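Long-range contacts in putative rhamnosidase (Streptomyces avermitilis, PDB 3W5M), which hydrolyses terminal non-reducing alpha-L-rhamnose residues from rhamnosides such as citrus flavonoids and gum arabic, and binds L-rhamnose through a calcium-dependent carbohydrate-binding module: residues 138-143 with 235-240; 159-164 with 252-257; 173-178 with 206-211. All blocks are in the same frame, centred on the assembly; numbering follows the deposited sequence. Where two conformers were deposited one is given.

Contact 1. Residues 138-143 with 235-240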
loop_
_atom_site.group_PDB
_atom_site.type_symbol
_atom_site.label_atom_id
_atom_site.label_comp_id
_atom_site.label_asym_id
_atom_site.label_seq_id
_atom_site.Cartn_x
_atom_site.Cartn_y
_atom_site.Cartn_z
ATOM N N SER A 138 17.913 33.427 -14.812
ATOM C CA SER A 138 19.287 33.012 -15.007
ATOM C C SER A 138 19.529 32.549 -16.445
ATOM O O SER A 138 18.593 32.474 -17.265
ATOM C CB SER A 138 19.667 31.901 -14.028
ATOM O OG SER A 138 21.074 31.814 -13.987
ATOM N N SER A 139 20.786 32.268 -16.747
ATOM C CA SER A 139 21.173 31.814 -18.083
ATOM C C SER A 139 22.010 30.570 -17.989
ATOM O O SER A 139 22.811 30.416 -17.038
ATOM C CB SER A 139 21.996 32.898 -18.749
ATOM O OG SER A 139 21.188 34.041 -18.929
ATOM N N TRP A 140 21.843 29.668 -18.964
ATOM C CA TRP A 140 22.758 28.550 -19.137
ATOM C C TRP A 140 24.028 29.093 -19.754
ATOM O O TRP A 140 23.959 29.807 -20.756
ATOM C CB TRP A 140 22.200 27.501 -20.095
ATOM C CG TRP A 140 20.972 26.817 -19.584
ATOM C CD1 TRP A 140 19.694 27.218 -19.750
ATOM C CD2 TRP A 140 20.921 25.569 -18.890
ATOM N NE1 TRP A 140 18.831 26.323 -19.153
ATOM C CE2 TRP A 140 19.560 25.295 -18.622
ATOM C CE3 TRP A 140 21.897 24.653 -18.459
ATOM C CZ2 TRP A 140 19.137 24.128 -17.961
ATOM C CZ3 TRP A 140 21.483 23.516 -17.780
ATOM C CH2 TRP A 140 20.108 23.258 -17.540
ATOM N N ILE A 141 25.172 28.808 -19.136
ATOM C CA ILE A 141 26.439 29.321 -19.645
ATOM C C ILE A 141 27.433 28.209 -19.936
ATOM O O ILE A 141 27.318 27.085 -19.413
ATOM C CB ILE A 141 27.080 30.401 -18.717
ATOM C CG1 ILE A 141 27.420 29.851 -17.333
ATOM C CG2 ILE A 141 26.163 31.580 -18.592
ATOM C CD1 ILE A 141 28.368 30.762 -16.572
ATOM N N TRP A 142 28.405 28.520 -20.802
ATOM C CA TRP A 142 29.508 27.617 -21.087
ATOM C C TRP A 142 30.715 28.440 -21.451
ATOM O O TRP A 142 30.655 29.665 -21.458
ATOM C CB TRP A 142 29.111 26.657 -22.245
ATOM C CG TRP A 142 29.960 25.473 -22.355
ATOM C CD1 TRP A 142 30.807 25.162 -23.398
ATOM C CD2 TRP A 142 30.057 24.385 -21.423
ATOM N NE1 TRP A 142 31.416 23.958 -23.160
ATOM C CE2 TRP A 142 30.988 23.456 -21.962
ATOM C CE3 TRP A 142 29.461 24.108 -20.181
ATOM C CZ2 TRP A 142 31.354 22.269 -21.291
ATOM C CZ3 TRP A 142 29.819 22.911 -19.520
ATOM C CH2 TRP A 142 30.758 22.014 -20.087
ATOM N N PHE A 143 31.819 27.768 -21.745
ATOM C CA PHE A 143 32.964 28.431 -22.352
ATOM C C PHE A 143 32.583 28.950 -23.763
ATOM O O PHE A 143 31.768 28.302 -24.460
ATOM C CB PHE A 143 34.162 27.474 -22.404
ATOM C CG PHE A 143 35.398 28.117 -22.978
ATOM C CD1 PHE A 143 36.235 28.881 -22.167
ATOM C CD2 PHE A 143 35.661 28.054 -24.352
ATOM C CE1 PHE A 143 37.352 29.504 -22.698
ATOM C CE2 PHE A 143 36.765 28.707 -24.892
ATOM C CZ PHE A 143 37.616 29.424 -24.065
ATOM N N GLY A 235 26.063 23.112 -20.935
ATOM C CA GLY A 235 25.790 24.373 -20.288
ATOM C C GLY A 235 25.509 24.128 -18.816
ATOM O O GLY A 235 25.123 23.021 -18.423
ATOM N N TRP A 236 25.636 25.171 -18.003
ATOM C CA TRP A 236 25.282 25.014 -16.578
ATOM C C TRP A 236 24.611 26.317 -16.165
ATOM O O TRP A 236 24.791 27.353 -16.818
ATOM C CB TRP A 236 26.502 24.622 -15.696
ATOM C CG TRP A 236 27.506 25.709 -15.518
ATOM C CD1 TRP A 236 28.551 26.017 -16.352
ATOM C CD2 TRP A 236 27.549 26.675 -14.455
ATOM N NE1 TRP A 236 29.235 27.111 -15.869
ATOM C CE2 TRP A 236 28.658 27.522 -14.699
ATOM C CE3 TRP A 236 26.778 26.879 -13.307
ATOM C CZ2 TRP A 236 29.010 28.581 -13.847
ATOM C CZ3 TRP A 236 27.131 27.941 -12.447
ATOM C CH2 TRP A 236 28.228 28.776 -12.735
ATOM N N ILE A 237 23.780 26.257 -15.128
ATOM C CA ILE A 237 22.983 27.405 -14.766
ATOM C C ILE A 237 22.872 27.447 -13.234
ATOM O O ILE A 237 22.807 26.381 -12.582
ATOM C CB ILE A 237 21.581 27.250 -15.410
ATOM C CG1 ILE A 237 20.715 28.515 -15.193
ATOM C CG2 ILE A 237 20.891 25.965 -14.888
ATOM C CD1 ILE A 237 19.476 28.567 -16.107
ATOM N N CYS A 238 22.852 28.646 -12.647
ATOM C CA CYS A 238 22.637 28.722 -11.203
ATOM C C CYS A 238 21.954 30.019 -10.802
ATOM O O CYS A 238 21.921 30.989 -11.589
ATOM C CB CYS A 238 23.955 28.531 -10.417
ATOM S SG CYS A 238 25.057 29.969 -10.456
ATOM N N VAL A 239 21.370 30.018 -9.597
ATOM C CA VAL A 239 21.004 31.263 -8.919
ATOM C C VAL A 239 21.469 31.151 -7.471
ATOM O O VAL A 239 21.242 30.136 -6.812
ATOM C CB VAL A 239 19.482 31.576 -8.921
ATOM C CG1 VAL A 239 19.216 32.928 -8.247
ATOM C CG2 VAL A 239 18.920 31.600 -10.334
ATOM N N LEU A 240 22.121 32.199 -7.010
ATOM C CA LEU A 240 22.469 32.317 -5.597
ATOM C C LEU A 240 21.536 33.371 -5.029
ATOM O O LEU A 240 21.565 34.527 -5.455
ATOM C CB LEU A 240 23.941 32.699 -5.428
ATOM C CG LEU A 240 24.427 33.115 -4.018
ATOM C CD1 LEU A 240 24.407 31.904 -3.100
ATOM C CD2 LEU A 240 25.830 33.686 -4.139
#
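Ile141 and Trp236 form a single antiparallel bridge, a hydrogen-bonded pair, between strand 139-142 and the start of strand 235-244. Ile141 N gives a nearly straight bond to Trp236 O (2.8 Å). Trp236 N returns one to Ile141 O (2.9 Å). Strand 139-142 and segment 235-240 run at 134° to each other and soon diverge: Trp140 CA and Ile237 CA are 4.5 Å apart, Ser138 CA and Val239 CA 6.6 Å. There a side chain replaces the backbone link. Ser138 OG donates to Cys238 O (2.7 Å), tilted out of the carbonyl plane. Ser253 OG also joins the two segments, with hydrogen bonds to Ser139 O, Ser138 OG and Cys238 N.

Ile237 crosses the Trp140 indole over one face. Its CG2 stands 3.7 Å from the centroid of the six-membered ring, only 4° off the normal, a CH-pi contact. Its CD1 lies near the pyrrole side, by Trp140 CD1 and NE1. Gly235 O sits at the edge of the same ring. Trp292 stacks with this indole. Replacing Trp140 by an alanine would probably open a gap over Ile237 and leave Trp292 without its stacking partner.

Ile141 and Trp236 run alongside each other in the same direction. Ile141 CG1, placed between its backbone N and carbonyl carbon (chi1 62°), rides over the five-membered ring of Trp236. Ile141 CD1 continues to Trp236 CZ2 (3.5 Å). Trp142 approaches Gly235 N obliquely through CE3, while its NE1 bonds to Glu145.

The bridge joins strand 139-142 to strand 235-244 in the beta-jelly roll of the CBM67 module. It lies next to the sugar site: Trp140 is beside Trp203, which binds rhamnose, and Trp142 is beside Asn228, a calcium ligand.

Contact 2. Residues 159-164 with 252-257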
loop_
_atom_site.group_PDB
_atom_site.type_symbol
_atom_site.label_atom_id
_atom_site.label_comp_id
_atom_site.label_asym_id
_atom_site.label_seq_id
_atom_site.Cartn_x
_atom_site.Cartn_y
_atom_site.Cartn_z
ATOM N N PHE A 159 35.066 27.890 -14.443
ATOM C CA PHE A 159 34.357 29.165 -14.333
ATOM C C PHE A 159 34.614 29.790 -12.979
ATOM O O PHE A 159 34.631 29.064 -11.965
ATOM C CB PHE A 159 32.850 28.944 -14.448
ATOM C CG PHE A 159 32.455 28.257 -15.735
ATOM C CD1 PHE A 159 32.564 26.875 -15.826
ATOM C CD2 PHE A 159 32.056 28.986 -16.861
ATOM C CE1 PHE A 159 32.252 26.211 -17.014
ATOM C CE2 PHE A 159 31.728 28.316 -18.046
ATOM C CZ PHE A 159 31.832 26.951 -18.118
ATOM N N ARG A 160 34.757 31.112 -12.990
ATOM C CA ARG A 160 34.922 31.899 -11.770
ATOM C C ARG A 160 34.085 33.153 -11.792
ATOM O O ARG A 160 33.873 33.759 -12.857
ATOM C CB ARG A 160 36.390 32.329 -11.615
ATOM C CG ARG A 160 37.339 31.235 -11.146
ATOM C CD ARG A 160 38.805 31.700 -11.093
ATOM N NE ARG A 160 38.993 32.963 -10.368
ATOM C CZ ARG A 160 39.246 33.052 -9.066
ATOM N NH1 ARG A 160 39.352 31.961 -8.327
ATOM N NH2 ARG A 160 39.419 34.252 -8.505
ATOM N N ARG A 161 33.652 33.570 -10.603
ATOM C CA ARG A 161 33.040 34.883 -10.435
ATOM C C ARG A 161 33.249 35.364 -9.016
ATOM O O ARG A 161 33.057 34.641 -8.054
ATOM C CB ARG A 161 31.546 34.907 -10.779
ATOM C CG ARG A 161 30.981 36.322 -10.839
ATOM C CD ARG A 161 29.537 36.388 -11.299
ATOM N NE ARG A 161 28.971 37.712 -11.057
ATOM C CZ ARG A 161 27.736 38.064 -11.388
ATOM N NH1 ARG A 161 26.933 37.193 -11.991
ATOM N NH2 ARG A 161 27.316 39.295 -11.128
ATOM N N THR A 162 33.697 36.601 -8.917
ATOM C CA THR A 162 33.793 37.256 -7.614
ATOM C C THR A 162 32.671 38.266 -7.519
ATOM O O THR A 162 32.575 39.152 -8.369
ATOM C CB THR A 162 35.159 37.935 -7.413
ATOM O OG1 THR A 162 36.177 36.933 -7.453
ATOM C CG2 THR A 162 35.198 38.660 -6.051
ATOM N N VAL A 163 31.837 38.115 -6.487
ATOM C CA VAL A 163 30.654 38.973 -6.260
ATOM C C VAL A 163 30.666 39.619 -4.882
ATOM O O VAL A 163 31.067 38.993 -3.895
ATOM C CB VAL A 163 29.330 38.192 -6.418
ATOM C CG1 VAL A 163 29.005 38.019 -7.886
ATOM C CG2 VAL A 163 29.345 36.851 -5.674
ATOM N N ASP A 164 30.207 40.868 -4.834
ATOM C CA ASP A 164 30.167 41.666 -3.618
ATOM C C ASP A 164 28.758 41.511 -3.034
ATOM O O ASP A 164 27.774 41.994 -3.600
ATOM C CB ASP A 164 30.475 43.133 -3.955
ATOM C CG ASP A 164 30.760 43.987 -2.723
ATOM O OD1 ASP A 164 30.618 43.501 -1.589
ATOM O OD2 ASP A 164 31.139 45.168 -2.890
ATOM N N PHE A 252 23.251 35.575 -10.749
ATOM C CA PHE A 252 22.991 34.553 -11.771
ATOM C C PHE A 252 24.245 34.036 -12.426
ATOM O O PHE A 252 25.279 34.695 -12.382
ATOM C CB PHE A 252 22.128 35.177 -12.873
ATOM C CG PHE A 252 20.818 35.716 -12.380
ATOM C CD1 PHE A 252 19.826 34.849 -11.922
ATOM C CD2 PHE A 252 20.570 37.086 -12.368
ATOM C CE1 PHE A 252 18.598 35.337 -11.489
ATOM C CE2 PHE A 252 19.345 37.580 -11.922
ATOM C CZ PHE A 252 18.371 36.699 -11.476
ATOM N N SER A 253 24.142 32.867 -13.074
ATOM C CA SER A 253 25.119 32.461 -14.077
ATOM C C SER A 253 24.841 33.310 -15.338
ATOM O O SER A 253 23.688 33.422 -15.806
ATOM C CB SER A 253 25.001 30.963 -14.381
ATOM O OG SER A 253 23.628 30.604 -14.587
ATOM N N ASP A 254 25.884 33.944 -15.853
ATOM C CA ASP A 254 25.726 34.912 -16.959
ATOM C C ASP A 254 27.123 35.327 -17.441
ATOM O O ASP A 254 28.116 34.739 -17.000
ATOM C CB ASP A 254 24.822 36.113 -16.583
ATOM C CG ASP A 254 25.373 36.955 -15.426
ATOM O OD1 ASP A 254 26.591 36.988 -15.196
ATOM O OD2 ASP A 254 24.552 37.597 -14.736
ATOM N N ALA A 255 27.206 36.295 -18.367
ATOM C CA ALA A 255 28.500 36.686 -18.970
ATOM C C ALA A 255 29.434 37.484 -18.031
ATOM O O ALA A 255 30.567 37.822 -18.399
ATOM C CB ALA A 255 28.277 37.454 -20.285
ATOM N N SER A 256 28.955 37.794 -16.836
ATOM C CA SER A 256 29.835 38.362 -15.798
ATOM C C SER A 256 30.820 37.337 -15.205
ATOM O O SER A 256 31.741 37.722 -14.453
ATOM C CB SER A 256 28.990 39.002 -14.696
ATOM O OG SER A 256 28.295 40.114 -15.245
ATOM N N TRP A 257 30.622 36.047 -15.510
ATOM C CA TRP A 257 31.527 34.989 -15.066
ATOM C C TRP A 257 32.660 34.890 -16.052
ATOM O O TRP A 257 32.458 35.115 -17.246
ATOM C CB TRP A 257 30.833 33.622 -15.012
ATOM C CG TRP A 257 29.849 33.476 -13.879
ATOM C CD1 TRP A 257 28.666 34.159 -13.699
ATOM C CD2 TRP A 257 29.953 32.561 -12.794
ATOM N NE1 TRP A 257 28.042 33.714 -12.559
ATOM C CE2 TRP A 257 28.814 32.743 -11.980
ATOM C CE3 TRP A 257 30.917 31.609 -12.415
ATOM C CZ2 TRP A 257 28.611 32.003 -10.789
ATOM C CZ3 TRP A 257 30.711 30.869 -11.237
ATOM C CH2 TRP A 257 29.573 31.080 -10.446
HETATM O O HOH W 1 24.219 38.038 -11.810
#
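Arg161, on strand 156-165, lies against Trp257 in the turn after strand 247-252, with Arg161 CA and Trp257 CA 4.9 Å apart. The chain reverses through a type I beta turn from Asp254 to Trp257.

The Arg161 side chain crosses the Trp257 indole at about a right angle. Its CB sits over the centre of the ring. Its CD stands 3.5 Å from the centroid of the five-membered ring, over the face, in a CH-pi contact. CG is anti to the backbone N (chi1 -170°) and the chain is extended beyond it. This carries the guanidinium past the indole, with the two planes 85° apart. Arg161 has two deposited conformers; its guanidinium contacts hold for the one described and are doubtful in the other. Ser256 CB meets one guanidinium face over its centre, 3.7 Å from Arg161 CZ.

At the indole edge, Trp257 NE1 donates to Phe252 O (2.9 Å), which lies close to the ring plane. Phe159 CB touches the benzo side at Trp257 CE3. Trp236 meets both Phe159 and Trp257 edge-to-face. Trp257 touches Leu222 of one sheet and Cys238 of the other, which places this aromatic cluster in the core of the CBM67 beta-sandwich.

Asp254 serves both the turn and the arginine. Its OD1 accepts from Ser256 N (3.0 Å), met from above the carboxylate plane, which makes an Asx turn. The same OD1 forms a salt bridge with Arg161 NH1 (3.2 Å), but well out of the guanidinium plane, so charge alone acts. A water links the polar groups: it accepts from Arg161 NH1 (2.8 Å) and from Phe252 N, and donates to Asp254 OD2 (3.0 Å). Arg160 leaves the strand on the other side; its guanidinium meets Asp275 and Glu270 O.

Contact 3. Residues 173-178 with 206-211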
loop_
_atom_site.group_PDB
_atom_site.type_symbol
_atom_site.label_atom_id
_atom_site.label_comp_id
_atom_site.label_asym_id
_atom_site.label_seq_id
_atom_site.Cartn_x
_atom_site.Cartn_y
_atom_site.Cartn_z
ATOM N N THR A 173 20.827 30.536 -0.470
ATOM C CA THR A 173 20.595 29.250 -1.145
ATOM C C THR A 173 21.180 29.287 -2.537
ATOM O O THR A 173 21.205 30.344 -3.183
ATOM C CB THR A 173 19.105 28.885 -1.279
ATOM O OG1 THR A 173 18.438 29.888 -2.084
ATOM C CG2 THR A 173 18.438 28.749 0.105
ATOM N N LEU A 174 21.673 28.134 -2.973
ATOM C CA LEU A 174 22.176 27.979 -4.329
ATOM C C LEU A 174 21.367 26.920 -5.056
ATOM O O LEU A 174 21.271 25.789 -4.584
ATOM C CB LEU A 174 23.662 27.586 -4.309
ATOM C CG LEU A 174 24.290 27.328 -5.687
ATOM C CD1 LEU A 174 24.385 28.606 -6.504
ATOM C CD2 LEU A 174 25.673 26.679 -5.546
ATOM N N ALA A 175 20.768 27.288 -6.190
ATOM C CA ALA A 175 20.111 26.307 -7.058
ATOM C C ALA A 175 21.026 26.189 -8.289
ATOM O O ALA A 175 21.499 27.191 -8.806
ATOM C CB ALA A 175 18.735 26.799 -7.476
ATOM N N ILE A 176 21.301 24.967 -8.716
ATOM C CA ILE A 176 22.320 24.757 -9.752
ATOM C C ILE A 176 21.999 23.474 -10.522
ATOM O O ILE A 176 21.540 22.479 -9.955
ATOM C CB ILE A 176 23.741 24.743 -9.138
ATOM C CG1 ILE A 176 24.841 24.582 -10.208
ATOM C CG2 ILE A 176 23.861 23.632 -8.101
ATOM C CD1 ILE A 176 26.218 25.063 -9.787
ATOM N N SER A 177 22.204 23.519 -11.830
ATOM C CA SER A 177 22.067 22.345 -12.651
ATOM C C SER A 177 23.128 22.393 -13.754
ATOM O O SER A 177 23.562 23.482 -14.126
ATOM C CB SER A 177 20.673 22.357 -13.287
ATOM O OG SER A 177 20.414 21.114 -13.922
ATOM N N ALA A 178 23.540 21.236 -14.280
ATOM C CA ALA A 178 24.445 21.274 -15.439
ATOM C C ALA A 178 24.159 20.134 -16.378
ATOM O O ALA A 178 23.803 19.049 -15.941
ATOM C CB ALA A 178 25.910 21.223 -15.009
ATOM N N PRO A 206 17.694 20.035 -11.095
ATOM C CA PRO A 206 18.525 20.979 -10.334
ATOM C C PRO A 206 18.541 20.673 -8.841
ATOM O O PRO A 206 17.522 20.280 -8.284
ATOM C CB PRO A 206 17.838 22.335 -10.565
ATOM C CG PRO A 206 17.048 22.167 -11.798
ATOM C CD PRO A 206 16.676 20.715 -11.908
ATOM N N ALA A 207 19.692 20.859 -8.213
ATOM C CA ALA A 207 19.838 20.750 -6.761
ATOM C C ALA A 207 19.698 22.129 -6.131
ATOM O O ALA A 207 20.112 23.157 -6.717
ATOM C CB ALA A 207 21.183 20.155 -6.409
ATOM N N VAL A 208 19.121 22.152 -4.929
ATOM C CA VAL A 208 19.066 23.359 -4.118
ATOM C C VAL A 208 19.852 23.106 -2.823
ATOM O O VAL A 208 19.578 22.146 -2.118
ATOM C CB VAL A 208 17.608 23.765 -3.788
ATOM C CG1 VAL A 208 17.579 25.034 -2.932
ATOM C CG2 VAL A 208 16.840 24.017 -5.068
ATOM N N ILE A 209 20.823 23.967 -2.531
ATOM C CA ILE A 209 21.766 23.757 -1.415
ATOM C C ILE A 209 21.736 24.988 -0.517
ATOM O O ILE A 209 21.834 26.104 -1.009
ATOM C CB ILE A 209 23.230 23.579 -1.900
ATOM C CG1 ILE A 209 23.351 22.494 -2.979
ATOM C CG2 ILE A 209 24.162 23.249 -0.719
ATOM C CD1 ILE A 209 23.468 23.053 -4.386
ATOM N N ASP A 210 21.589 24.797 0.792
ATOM C CA ASP A 210 21.772 25.918 1.711
ATOM C C ASP A 210 23.270 26.206 1.826
ATOM O O ASP A 210 24.032 25.309 2.123
ATOM C CB ASP A 210 21.168 25.623 3.097
ATOM C CG ASP A 210 21.146 26.864 4.003
ATOM O OD1 ASP A 210 22.227 27.421 4.304
ATOM O OD2 ASP A 210 20.045 27.306 4.402
ATOM N N VAL A 211 23.674 27.461 1.607
ATOM C CA VAL A 211 25.094 27.857 1.613
ATOM C C VAL A 211 25.392 28.993 2.589
ATOM O O VAL A 211 26.423 29.662 2.475
ATOM C CB VAL A 211 25.606 28.268 0.195
ATOM C CG1 VAL A 211 25.641 27.058 -0.727
ATOM C CG2 VAL A 211 24.745 29.376 -0.411
#
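Leu174 pairs with Ile209, and Ile176 with Ala207, by backbone hydrogen bonds between strands 171-179 and 207-210. The strands run antiparallel, at 157°. Leu174 N bonds to Ile209 O and Ile209 N to Leu174 O, both at 2.8 Å. Ile176 N reaches Ala207 O at 2.9 Å, and Ala207 N completes the second pair through Ile176 O. Thr173 with Asp210 and Ala175 with Val208 are the non-hydrogen-bonded pairs. Close CA-H...O contacts accompany the ladder, such as Ala175 CA to Ala207 O (3.2 Å).

Apolar contacts form on both faces of the sheet. On the face of Leu174, Ile176 and Ile209, the Ile209 chain bends back toward the neighbouring strand. Its chi2 of 102° is away from a staggered position and puts CD1 near Leu174 O and 3.8 Å from Ile176 CG2. Leu174 meets this methyl more loosely, from CD2. Leu174 CB also touches Val211 CG1 (4.1 Å), which comes from the residue just beyond strand 207-210. Tyr182, Val184 and Ala192 of the other sheet pack on this face. On the face of Thr173, Ala175 and Val208, Ala175 CB meets Val208 CG2 at 4.1 Å.

The end near the sugar site packs through a proline. Pro206 CG lies by Ser177 CB (3.9 Å). The Ser177 hydroxyl has its polar partner elsewhere, in a hydrogen bond with the carbonyl oxygen of Trp203.

This regular antiparallel ladder adds an outer strand to a four-stranded sheet of the CBM67 beta-sandwich. Strand 171-179 ends at Asp179, which binds calcium and rhamnose. Trp203, a second rhamnose-binding residue, comes shortly before strand 207-210.

All three contacts lie in the CBM67 module. Contact 3 lies within one sheet, and contact 1 joins strand 139-142 to strand 235-244 of that same sheet. Strands 235-244 and 171-179 are neighbours there, and the centres of contacts 1 and 3 are 12 Å apart. Contact 2 ties strand 156-165 of the other sheet to the loop after strand 247-252; its centre is 9 Å from that of contact 1 and 15 Å from that of contact 3. Along the chain, contact 3 is nested within both of the others, whose segments alternate. The calcium and rhamnose site of the module lies nearer to contacts 1 and 3 than to contact 2.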